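PDB 1VL0: DTDP-4-dehydrorhamnose reductase, rfbD ortholog from Clostridium acetobutylicum, which probably reduces dTDP-6-deoxy-L-lyxo-4-hexulose to dTDP-L-rhamnose, using a nicotinamide dinucleotide as hydride donor, in the pathway that supplies dTDP-L-rhamnose. Local coordinates for residues A101-D114 with V148-W162. Numbering follows the deposited sequence.
Sequences AYSVGAEIVQISTD and VKALNPKYYIVRTAW. With NAI (1,4-dihydronicotinamide adenine dinucleotide), chain D.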
ATOM      1  N   ALA A 101      18.192  -2.755   3.714  1.00 34.24           N
ATOM      2  CA  ALA A 101      18.271  -3.768   2.665  1.00 33.13           C
ATOM      3  C   ALA A 101      18.131  -3.146   1.290  1.00 33.24           C
ATOM      4  O   ALA A 101      18.982  -3.351   0.426  1.00 33.73           O
ATOM      5  CB  ALA A 101      17.225  -4.870   2.879  1.00 33.27           C
ATOM      6  N   TYR A 102      17.053  -2.418   1.064  1.00 32.26           N
ATOM      7  CA  TYR A 102      16.850  -1.711  -0.197  1.00 31.52           C
ATOM      8  C   TYR A 102      18.057  -0.909  -0.683  1.00 33.36           C
ATOM      9  O   TYR A 102      18.399  -0.940  -1.842  1.00 33.97           O
ATOM     10  CB  TYR A 102      15.622  -0.801  -0.128  1.00 32.32           C
ATOM     11  CG  TYR A 102      15.317  -0.142  -1.452  1.00 30.26           C
ATOM     12  CD1 TYR A 102      14.680  -0.838  -2.458  1.00 28.67           C
ATOM     13  CD2 TYR A 102      15.720   1.180  -1.715  1.00 31.16           C
ATOM     14  CE1 TYR A 102      14.422  -0.244  -3.689  1.00 33.67           C
ATOM     15  CE2 TYR A 102      15.494   1.775  -2.950  1.00 30.71           C
ATOM     16  CZ  TYR A 102      14.837   1.058  -3.941  1.00 32.85           C
ATOM     17  OH  TYR A 102      14.565   1.594  -5.180  1.00 34.05           O
ATOM     18  N   SER A 103      18.699  -0.200   0.228  1.00 33.66           N
ATOM     19  CA  SER A 103      19.852   0.614  -0.099  1.00 34.70           C
ATOM     20  C   SER A 103      20.984  -0.193  -0.665  1.00 35.57           C
ATOM     21  O   SER A 103      21.735   0.352  -1.440  1.00 36.26           O
ATOM     22  CB  SER A 103      20.324   1.400   1.129  1.00 34.50           C
ATOM     23  OG  SER A 103      19.289   2.338   1.474  1.00 44.43           O
ATOM     24  N   VAL A 104      21.096  -1.479  -0.313  1.00 35.66           N
ATOM     25  CA  VAL A 104      22.197  -2.324  -0.831  1.00 35.26           C
ATOM     26  C   VAL A 104      21.724  -3.390  -1.842  1.00 35.64           C
ATOM     27  O   VAL A 104      22.493  -4.272  -2.244  1.00 37.63           O
ATOM     28  CB  VAL A 104      23.038  -2.951   0.343  1.00 35.35           C
ATOM     29  CG1 VAL A 104      23.639  -1.836   1.163  1.00 36.88           C
ATOM     30  CG2 VAL A 104      22.183  -3.879   1.257  1.00 33.99           C
ATOM     31  N   GLY A 105      20.469  -3.295  -2.241  1.00 34.74           N
ATOM     32  CA  GLY A 105      19.868  -4.222  -3.197  1.00 35.62           C
ATOM     33  C   GLY A 105      19.454  -5.558  -2.600  1.00 36.58           C
ATOM     34  O   GLY A 105      19.213  -6.518  -3.367  1.00 37.95           O
ATOM     35  N   ALA A 106      19.315  -5.625  -1.267  1.00 33.99           N
ATOM     36  CA  ALA A 106      19.003  -6.872  -0.608  1.00 31.49           C
ATOM     37  C   ALA A 106      17.498  -7.147  -0.499  1.00 33.53           C
ATOM     38  O   ALA A 106      16.678  -6.238  -0.474  1.00 33.05           O
ATOM     39  CB  ALA A 106      19.666  -6.940   0.761  1.00 32.28           C
ATOM     40  N   GLU A 107      17.169  -8.433  -0.442  1.00 33.76           N
ATOM     41  CA  GLU A 107      15.781  -8.943  -0.226  1.00 34.38           C
ATOM     42  C   GLU A 107      15.556  -8.966   1.255  1.00 32.13           C
ATOM     43  O   GLU A 107      16.499  -9.007   2.019  1.00 32.15           O
ATOM     44  CB  GLU A 107      15.676 -10.391  -0.715  1.00 33.63           C
ATOM     45  CG  GLU A 107      16.029 -10.634  -2.185  1.00 41.14           C
ATOM     46  CD  GLU A 107      15.907 -12.107  -2.546  1.00 39.95           C
ATOM     47  OE1 GLU A 107      16.794 -12.877  -2.151  1.00 55.50           O
ATOM     48  OE2 GLU A 107      14.916 -12.514  -3.179  1.00 58.43           O
ATOM     49  N   ILE A 108      14.311  -8.915   1.675  1.00 32.44           N
ATOM     50  CA  ILE A 108      14.016  -9.023   3.062  1.00 30.25           C
ATOM     51  C   ILE A 108      12.913 -10.047   3.297  1.00 30.66           C
ATOM     52  O   ILE A 108      11.860  -9.999   2.641  1.00 30.68           O
ATOM     53  CB  ILE A 108      13.662  -7.643   3.711  1.00 31.86           C
ATOM     54  CG1 ILE A 108      13.213  -7.866   5.161  1.00 34.12           C
ATOM     55  CG2 ILE A 108      12.552  -6.885   2.955  1.00 31.35           C
ATOM     56  CD1 ILE A 108      13.228  -6.701   6.012  1.00 34.90           C
ATOM     57  N   VAL A 109      13.158 -10.984   4.227  1.00 30.45           N
ATOM     58  CA  VAL A 109      12.103 -11.847   4.733  1.00 30.52           C
ATOM     59  C   VAL A 109      11.722 -11.305   6.091  1.00 31.75           C
ATOM     60  O   VAL A 109      12.542 -11.115   6.958  1.00 30.82           O
ATOM     61  CB  VAL A 109      12.497 -13.317   4.900  1.00 30.16           C
ATOM     62  CG1 VAL A 109      11.375 -14.136   5.445  1.00 32.35           C
ATOM     63  CG2 VAL A 109      12.923 -13.921   3.566  1.00 32.62           C
ATOM     64  N   GLN A 110      10.434 -11.079   6.261  1.00 30.77           N
ATOM     65  CA  GLN A 110       9.859 -10.623   7.545  1.00 31.90           C
ATOM     66  C   GLN A 110       8.852 -11.670   8.068  1.00 32.41           C
ATOM     67  O   GLN A 110       7.846 -11.986   7.413  1.00 32.44           O
ATOM     68  CB  GLN A 110       9.131  -9.325   7.301  1.00 33.82           C
ATOM     69  CG  GLN A 110       8.187  -8.867   8.426  1.00 31.44           C
ATOM     70  CD  GLN A 110       8.925  -8.561   9.704  1.00 38.73           C
ATOM     71  OE1 GLN A 110      10.162  -8.424   9.725  1.00 36.31           O
ATOM     72  NE2 GLN A 110       8.169  -8.437  10.778  1.00 39.22           N
ATOM     73  N   ILE A 111       9.130 -12.190   9.242  1.00 30.30           N
ATOM     74  CA  ILE A 111       8.277 -13.175   9.808  1.00 32.40           C
ATOM     75  C   ILE A 111       7.179 -12.468  10.623  1.00 32.05           C
ATOM     76  O   ILE A 111       7.460 -11.561  11.429  1.00 31.77           O
ATOM     77  CB  ILE A 111       9.072 -14.178  10.711  1.00 33.45           C
ATOM     78  CG1 ILE A 111      10.309 -14.742   9.995  1.00 29.83           C
ATOM     79  CG2 ILE A 111       8.111 -15.307  11.148  1.00 34.09           C
ATOM     80  CD1 ILE A 111      10.055 -15.700   8.863  1.00 29.80           C
ATOM     81  N   SER A 112       5.942 -12.890  10.411  1.00 32.92           N
ATOM     82  CA  SER A 112       4.809 -12.254  11.019  1.00 32.26           C
ATOM     83  C   SER A 112       3.861 -13.314  11.634  1.00 32.71           C
ATOM     84  O   SER A 112       4.250 -14.472  11.862  1.00 32.51           O
ATOM     85  CB  SER A 112       4.062 -11.380   9.981  1.00 32.39           C
ATOM     86  OG  SER A 112       3.134 -10.453  10.580  1.00 37.29           O
ATOM     87  N   THR A 113       2.611 -12.914  11.876  1.00 34.14           N
ATOM     88  CA  THR A 113       1.736 -13.587  12.825  1.00 32.52           C
ATOM     89  C   THR A 113       0.276 -13.658  12.390  1.00 34.20           C
ATOM     90  O   THR A 113      -0.253 -12.783  11.717  1.00 35.64           O
ATOM     91  CB  THR A 113       1.882 -12.918  14.235  1.00 32.01           C
ATOM     92  OG1 THR A 113       1.012 -13.546  15.202  1.00 33.56           O
ATOM     93  CG2 THR A 113       1.459 -11.464  14.223  1.00 29.59           C
ATOM     94  N   ASP A 114      -0.372 -14.732  12.802  1.00 33.93           N
ATOM     95  CA  ASP A 114      -1.844 -14.871  12.766  1.00 36.55           C
ATOM     96  C   ASP A 114      -2.589 -13.861  13.625  1.00 34.41           C
ATOM     97  O   ASP A 114      -3.757 -13.641  13.430  1.00 36.93           O
ATOM     98  CB  ASP A 114      -2.233 -16.311  13.227  1.00 38.09           C
ATOM     99  CG  ASP A 114      -1.858 -16.607  14.703  1.00 45.50           C
ATOM    100  OD1 ASP A 114      -0.695 -16.383  15.100  1.00 44.78           O
ATOM    101  OD2 ASP A 114      -2.674 -17.070  15.536  1.00 51.83           O
ATOM    102  N   VAL A 148       7.658  -2.942   5.699  1.00 31.70           N
ATOM    103  CA  VAL A 148       8.513  -3.784   4.867  1.00 34.61           C
ATOM    104  C   VAL A 148       8.085  -3.667   3.381  1.00 33.94           C
ATOM    105  O   VAL A 148       8.893  -3.415   2.520  1.00 33.94           O
ATOM    106  CB  VAL A 148       8.500  -5.244   5.364  1.00 32.73           C
ATOM    107  CG1 VAL A 148       9.117  -6.155   4.369  1.00 38.24           C
ATOM    108  CG2 VAL A 148       9.240  -5.361   6.678  1.00 32.67           C
ATOM    109  N   LYS A 149       6.804  -3.823   3.103  1.00 31.82           N
ATOM    110  CA  LYS A 149       6.331  -3.759   1.764  1.00 33.89           C
ATOM    111  C   LYS A 149       6.502  -2.363   1.159  1.00 37.00           C
ATOM    112  O   LYS A 149       6.733  -2.214  -0.041  1.00 39.42           O
ATOM    113  CB  LYS A 149       4.863  -4.127   1.718  1.00 35.19           C
ATOM    114  CG  LYS A 149       4.569  -5.513   2.169  1.00 38.94           C
ATOM    115  CD  LYS A 149       3.154  -5.939   1.753  1.00 40.75           C
ATOM    116  CE  LYS A 149       2.158  -5.440   2.733  1.00 43.39           C
ATOM    117  NZ  LYS A 149       0.804  -5.928   2.354  1.00 57.28           N
ATOM    118  N   ALA A 150       6.383  -1.322   1.980  1.00 36.35           N
ATOM    119  CA  ALA A 150       6.453   0.051   1.456  1.00 33.19           C
ATOM    120  C   ALA A 150       7.865   0.414   1.105  1.00 30.93           C
ATOM    121  O   ALA A 150       8.092   1.157   0.180  1.00 31.03           O
ATOM    122  CB  ALA A 150       5.948   1.036   2.484  1.00 34.65           C
ATOM    123  N   LEU A 151       8.812  -0.119   1.861  1.00 28.90           N
ATOM    124  CA  LEU A 151      10.208   0.301   1.739  1.00 28.67           C
ATOM    125  C   LEU A 151      11.139  -0.590   0.905  1.00 29.36           C
ATOM    126  O   LEU A 151      12.279  -0.228   0.688  1.00 30.80           O
ATOM    127  CB  LEU A 151      10.777   0.452   3.131  1.00 28.58           C
ATOM    128  CG  LEU A 151      10.155   1.590   3.947  1.00 31.11           C
ATOM    129  CD1 LEU A 151      10.509   1.424   5.387  1.00 31.11           C
ATOM    130  CD2 LEU A 151      10.580   2.974   3.408  1.00 34.65           C
ATOM    131  N   ASN A 152      10.670  -1.767   0.484  1.00 32.47           N
ATOM    132  CA  ASN A 152      11.473  -2.721  -0.270  1.00 30.72           C
ATOM    133  C   ASN A 152      10.577  -3.618  -1.160  1.00 31.32           C
ATOM    134  O   ASN A 152       9.880  -4.473  -0.632  1.00 31.45           O
ATOM    135  CB  ASN A 152      12.361  -3.571   0.695  1.00 32.38           C
ATOM    136  CG  ASN A 152      13.487  -4.311  -0.017  1.00 36.72           C
ATOM    137  OD1 ASN A 152      13.378  -4.615  -1.211  1.00 32.63           O
ATOM    138  ND2 ASN A 152      14.583  -4.587   0.701  1.00 31.48           N
ATOM    139  N   PRO A 153      10.620  -3.437  -2.489  1.00 30.54           N
ATOM    140  CA  PRO A 153       9.871  -4.310  -3.422  1.00 30.92           C
ATOM    141  C   PRO A 153      10.259  -5.799  -3.480  1.00 30.58           C
ATOM    142  O   PRO A 153       9.463  -6.580  -4.016  1.00 31.06           O
ATOM    143  CB  PRO A 153      10.132  -3.678  -4.799  1.00 29.40           C
ATOM    144  CG  PRO A 153      10.512  -2.286  -4.502  1.00 33.25           C
ATOM    145  CD  PRO A 153      11.334  -2.385  -3.229  1.00 29.91           C
ATOM    146  N   LYS A 154      11.489  -6.148  -3.063  1.00 31.99           N
ATOM    147  CA  LYS A 154      11.949  -7.519  -2.894  1.00 29.61           C
ATOM    148  C   LYS A 154      11.669  -7.998  -1.479  1.00 31.35           C
ATOM    149  O   LYS A 154      12.559  -8.155  -0.674  1.00 30.18           O
ATOM    150  CB  LYS A 154      13.432  -7.687  -3.298  1.00 30.04           C
ATOM    151  CG  LYS A 154      13.647  -7.512  -4.793  1.00 29.98           C
ATOM    152  CD  LYS A 154      15.127  -7.786  -5.266  1.00 35.37           C
ATOM    153  CE  LYS A 154      15.168  -8.043  -6.790  1.00 40.92           C
ATOM    154  NZ  LYS A 154      14.435  -9.279  -7.216  1.00 35.35           N
ATOM    155  N   TYR A 155      10.376  -8.238  -1.178  1.00 30.32           N
ATOM    156  CA  TYR A 155       9.969  -8.651   0.128  1.00 28.67           C
ATOM    157  C   TYR A 155       9.288 -10.021   0.138  1.00 30.44           C
ATOM    158  O   TYR A 155       8.649 -10.445  -0.831  1.00 31.15           O
ATOM    159  CB  TYR A 155       9.011  -7.608   0.797  1.00 31.59           C
ATOM    160  CG  TYR A 155       7.653  -7.610   0.201  1.00 28.29           C
ATOM    161  CD1 TYR A 155       7.362  -6.796  -0.870  1.00 30.03           C
ATOM    162  CD2 TYR A 155       6.646  -8.429   0.700  1.00 31.17           C
ATOM    163  CE1 TYR A 155       6.097  -6.808  -1.442  1.00 31.43           C
ATOM    164  CE2 TYR A 155       5.388  -8.465   0.113  1.00 31.93           C
ATOM    165  CZ  TYR A 155       5.126  -7.660  -0.956  1.00 33.33           C
ATOM    166  OH  TYR A 155       3.867  -7.660  -1.541  1.00 34.91           O
ATOM    167  N   TYR A 156       9.395 -10.680   1.294  1.00 32.78           N
ATOM    168  CA  TYR A 156       8.630 -11.893   1.609  1.00 31.58           C
ATOM    169  C   TYR A 156       8.092 -11.682   3.023  1.00 32.71           C
ATOM    170  O   TYR A 156       8.817 -11.403   3.936  1.00 32.91           O
ATOM    171  CB  TYR A 156       9.482 -13.146   1.601  1.00 29.33           C
ATOM    172  CG  TYR A 156      10.405 -13.371   0.418  1.00 27.56           C
ATOM    173  CD1 TYR A 156      11.663 -12.798   0.382  1.00 31.12           C
ATOM    174  CD2 TYR A 156      10.043 -14.208  -0.620  1.00 28.68           C
ATOM    175  CE1 TYR A 156      12.537 -13.060  -0.662  1.00 30.22           C
ATOM    176  CE2 TYR A 156      10.899 -14.451  -1.671  1.00 29.50           C
ATOM    177  CZ  TYR A 156      12.153 -13.897  -1.664  1.00 29.10           C
ATOM    178  OH  TYR A 156      13.003 -14.125  -2.740  1.00 33.30           O
ATOM    179  N   ILE A 157       6.790 -11.751   3.179  1.00 30.72           N
ATOM    180  CA  ILE A 157       6.187 -11.731   4.527  1.00 31.64           C
ATOM    181  C   ILE A 157       5.657 -13.121   4.738  1.00 33.59           C
ATOM    182  O   ILE A 157       4.881 -13.607   3.920  1.00 34.29           O
ATOM    183  CB  ILE A 157       5.097 -10.658   4.628  1.00 34.36           C
ATOM    184  CG1 ILE A 157       5.755  -9.249   4.634  1.00 35.67           C
ATOM    185  CG2 ILE A 157       4.225 -10.813   5.888  1.00 32.52           C
ATOM    186  CD1 ILE A 157       4.818  -8.196   4.256  1.00 39.22           C
ATOM    187  N   VAL A 158       6.112 -13.767   5.810  1.00 33.66           N
ATOM    188  CA  VAL A 158       5.712 -15.138   6.126  1.00 32.43           C
ATOM    189  C   VAL A 158       5.046 -15.175   7.510  1.00 31.91           C
ATOM    190  O   VAL A 158       5.723 -14.955   8.537  1.00 34.04           O
ATOM    191  CB  VAL A 158       6.897 -16.105   6.075  1.00 32.81           C
ATOM    192  CG1 VAL A 158       6.420 -17.565   6.316  1.00 35.86           C
ATOM    193  CG2 VAL A 158       7.653 -16.000   4.692  1.00 35.37           C
ATOM    194  N   ARG A 159       3.717 -15.305   7.519  1.00 31.87           N
ATOM    195  CA  ARG A 159       2.936 -15.335   8.748  1.00 29.55           C
ATOM    196  C   ARG A 159       2.917 -16.729   9.308  1.00 32.78           C
ATOM    197  O   ARG A 159       2.592 -17.683   8.614  1.00 33.16           O
ATOM    198  CB  ARG A 159       1.488 -14.863   8.523  1.00 32.85           C
ATOM    199  CG  ARG A 159       1.368 -13.498   7.915  1.00 33.19           C
ATOM    200  CD  ARG A 159      -0.049 -12.976   8.005  1.00 31.73           C
ATOM    201  NE  ARG A 159      -0.186 -11.638   7.418  1.00 31.80           N
ATOM    202  CZ  ARG A 159      -1.090 -11.246   6.539  1.00 35.16           C
ATOM    203  NH1 ARG A 159      -2.011 -12.071   6.070  1.00 34.50           N
ATOM    204  NH2 ARG A 159      -1.051  -9.983   6.127  1.00 33.93           N
ATOM    205  N   THR A 160       3.222 -16.855  10.587  1.00 34.07           N
ATOM    206  CA  THR A 160       3.158 -18.147  11.220  1.00 34.11           C
ATOM    207  C   THR A 160       2.385 -18.092  12.555  1.00 34.90           C
ATOM    208  O   THR A 160       1.840 -17.047  12.912  1.00 35.93           O
ATOM    209  CB  THR A 160       4.540 -18.763  11.360  1.00 33.91           C
ATOM    210  OG1 THR A 160       4.392 -20.145  11.756  1.00 33.54           O
ATOM    211  CG2 THR A 160       5.355 -18.121  12.455  1.00 34.59           C
ATOM    212  N   ALA A 161       2.300 -19.230  13.253  1.00 33.66           N
ATOM    213  CA  ALA A 161       1.490 -19.313  14.473  1.00 34.62           C
ATOM    214  C   ALA A 161       1.875 -20.536  15.281  1.00 36.57           C
ATOM    215  O   ALA A 161       2.392 -21.515  14.722  1.00 35.82           O
ATOM    216  CB  ALA A 161      -0.007 -19.408  14.112  1.00 35.27           C
ATOM    217  N   TRP A 162       1.613 -20.464  16.590  1.00 34.69           N
ATOM    218  CA  TRP A 162       1.699 -21.626  17.493  1.00 35.39           C
ATOM    219  C   TRP A 162       3.035 -22.307  17.276  1.00 34.93           C
ATOM    220  O   TRP A 162       3.121 -23.518  17.062  1.00 34.77           O
ATOM    221  CB  TRP A 162       0.564 -22.589  17.213  1.00 34.80           C
ATOM    222  CG  TRP A 162      -0.781 -22.092  17.568  1.00 35.41           C
ATOM    223  CD1 TRP A 162      -1.231 -20.785  17.589  1.00 35.92           C
ATOM    224  CD2 TRP A 162      -1.910 -22.897  17.914  1.00 34.81           C
ATOM    225  NE1 TRP A 162      -2.564 -20.746  17.934  1.00 36.19           N
ATOM    226  CE2 TRP A 162      -2.997 -22.021  18.170  1.00 35.82           C
ATOM    227  CE3 TRP A 162      -2.099 -24.264  18.102  1.00 35.88           C
ATOM    228  CZ2 TRP A 162      -4.241 -22.479  18.580  1.00 34.71           C
ATOM    229  CZ3 TRP A 162      -3.309 -24.704  18.478  1.00 34.04           C
ATOM    230  CH2 TRP A 162      -4.381 -23.820  18.725  1.00 34.78           C
TER
HETATM  231  PA  NAI D 300      12.024 -16.046  19.791  0.50 41.38           P
HETATM  232  O1A NAI D 300      11.319 -15.270  20.868  0.50 39.89           O
HETATM  233  O2A NAI D 300      12.318 -17.480  20.159  0.50 22.07           O
HETATM  234  O5B NAI D 300      13.309 -15.183  19.369  0.50 38.92           O
HETATM  235  C5B NAI D 300      13.105 -13.823  19.040  0.50 34.22           C
HETATM  236  C4B NAI D 300      14.416 -13.048  19.092  0.50 23.79           C
HETATM  237  O4B NAI D 300      14.143 -11.649  19.130  0.50 22.31           O
HETATM  238  C3B NAI D 300      15.280 -13.293  20.328  0.50 31.62           C
HETATM  239  O3B NAI D 300      16.480 -13.952  19.971  0.50 33.56           O
HETATM  240  C2B NAI D 300      15.521 -11.869  20.850  0.50 32.58           C
HETATM  241  O2B NAI D 300      16.736 -11.679  21.563  0.50 40.42           O
HETATM  242  C1B NAI D 300      15.378 -11.092  19.538  0.50 29.17           C
HETATM  243  N9A NAI D 300      15.385  -9.618  19.588  0.50 25.84           N
HETATM  244  C8A NAI D 300      14.648  -8.853  20.449  0.50 30.37           C
HETATM  245  N7A NAI D 300      14.939  -7.557  20.219  0.50 32.83           N
HETATM  246  C5A NAI D 300      15.867  -7.458  19.240  0.50 33.36           C
HETATM  247  C6A NAI D 300      16.492  -6.357  18.651  0.50 24.76           C
HETATM  248  N6A NAI D 300      16.226  -5.123  19.051  0.50 22.53           N
HETATM  249  N1A NAI D 300      17.413  -6.562  17.649  0.50 27.32           N
HETATM  250  C2A NAI D 300      17.703  -7.864  17.225  0.50 31.71           C
HETATM  251  N3A NAI D 300      17.114  -8.950  17.822  0.50 24.65           N
HETATM  252  C4A NAI D 300      16.180  -8.761  18.819  0.50 36.36           C
HETATM  253  O3  NAI D 300      11.155 -15.929  18.448  0.50 40.14           O
HETATM  254  PN  NAI D 300      10.478 -17.135  17.607  0.50 39.16           P
HETATM  255  O1N NAI D 300      11.441 -17.707  16.645  0.50 20.82           O
HETATM  256  O2N NAI D 300       9.621 -17.915  18.527  0.50 29.88           O
HETATM  257  O5D NAI D 300       9.571 -16.231  16.618  0.50 42.09           O
HETATM  258  C5D NAI D 300      10.040 -15.983  15.299  0.50 37.26           C
HETATM  259  C4D NAI D 300       9.032 -15.141  14.562  0.50 41.95           C
HETATM  260  O4D NAI D 300       7.743 -15.789  14.505  0.50 37.93           O
HETATM  261  C3D NAI D 300       8.828 -13.772  15.209  0.50 41.45           C
HETATM  262  O3D NAI D 300       8.948 -12.858  14.156  0.50 37.29           O
HETATM  263  C2D NAI D 300       7.416 -13.802  15.792  0.50 39.39           C
HETATM  264  O2D NAI D 300       6.688 -12.578  15.821  0.50 22.87           O
HETATM  265  C1D NAI D 300       6.754 -14.820  14.857  0.50 43.27           C
HETATM  266  N1N NAI D 300       5.636 -15.540  15.464  0.50 39.67           N
HETATM  267  C2N NAI D 300       5.900 -16.485  16.429  0.50 38.61           C
HETATM  268  C3N NAI D 300       4.822 -17.179  16.977  0.50 45.79           C
HETATM  269  C7N NAI D 300       4.995 -17.951  18.251  0.50 50.89           C
HETATM  270  O7N NAI D 300       3.989 -18.867  18.590  0.50 35.62           O
HETATM  271  N7N NAI D 300       6.074 -17.762  19.021  0.50 56.31           N
HETATM  272  C4N NAI D 300       3.518 -16.910  16.539  0.50 44.32           C
HETATM  273  C5N NAI D 300       3.268 -15.948  15.561  0.50 26.17           C
HETATM  274  C6N NAI D 300       4.368 -15.272  15.041  0.50 37.81           C
HETATM  275  O   HOH W   1      15.858  -4.426  -2.674  1.00 28.64           O
HETATM  276  O   HOH W   2       0.586 -17.589  17.264  1.00 34.33           O
HETATM  277  O   HOH W   3      -3.230 -17.762  17.831  1.00 42.79           O
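The carbonyl oxygen of Ala106 is gripped twice. Asn152 ND2 donates to Ala106 O at 2.9 Å, nearly straight and close to its own amide plane. A water donates to Ala106 O as well, while also bonding Asn152 OD1. The amide reaches this point because its CG stands anti to the backbone N (chi1 -164°). Asn152 OD1 takes the backbone N of Lys154 in an Asx turn, and ND2 also bonds Ala98 O, so both ends of the amide are fixed. The ND2 bond thus ties together two helix-to-strand turns, Gly105-Ala106 after helix 83-104 and Asn152-Lys154 after helix 136-151.

Strands 107-113 and 155-160 then run parallel, each alternately giving and accepting backbone bonds, from Ile108 N to Lys154 O at one end to Asp114 N and Thr160 O at the other. On one face, Val109 CG2 touches Tyr156 CD1 at 3.6 Å. The Tyr156 hydroxyl donates to Glu107 OE2 at 2.5 Å, arriving above the carboxylate plane, with ring and carboxylate 68° apart. On the other face, Ile108 CG2 meets Val148 CG1 at 3.8 Å, joining strand to helix 136-151.

The pair illustrates how a Rossmann-type fold places its cofactor at the carboxyl ends of parallel strands: Thr160 O lies 3.2 Å from NAI C5N and Ser112 O 3.3 Å from NAI C6N. Past them, one water bridges Asp114 OD1 to the backbone N of Trp162, a second Asp114 OD2 to Trp162 NE1.

Strand 107-113 is flanked by strand 66-69 and strand 155-164, while helices 83-104 and 136-151 pack on the face carrying Ile108 and Gln110.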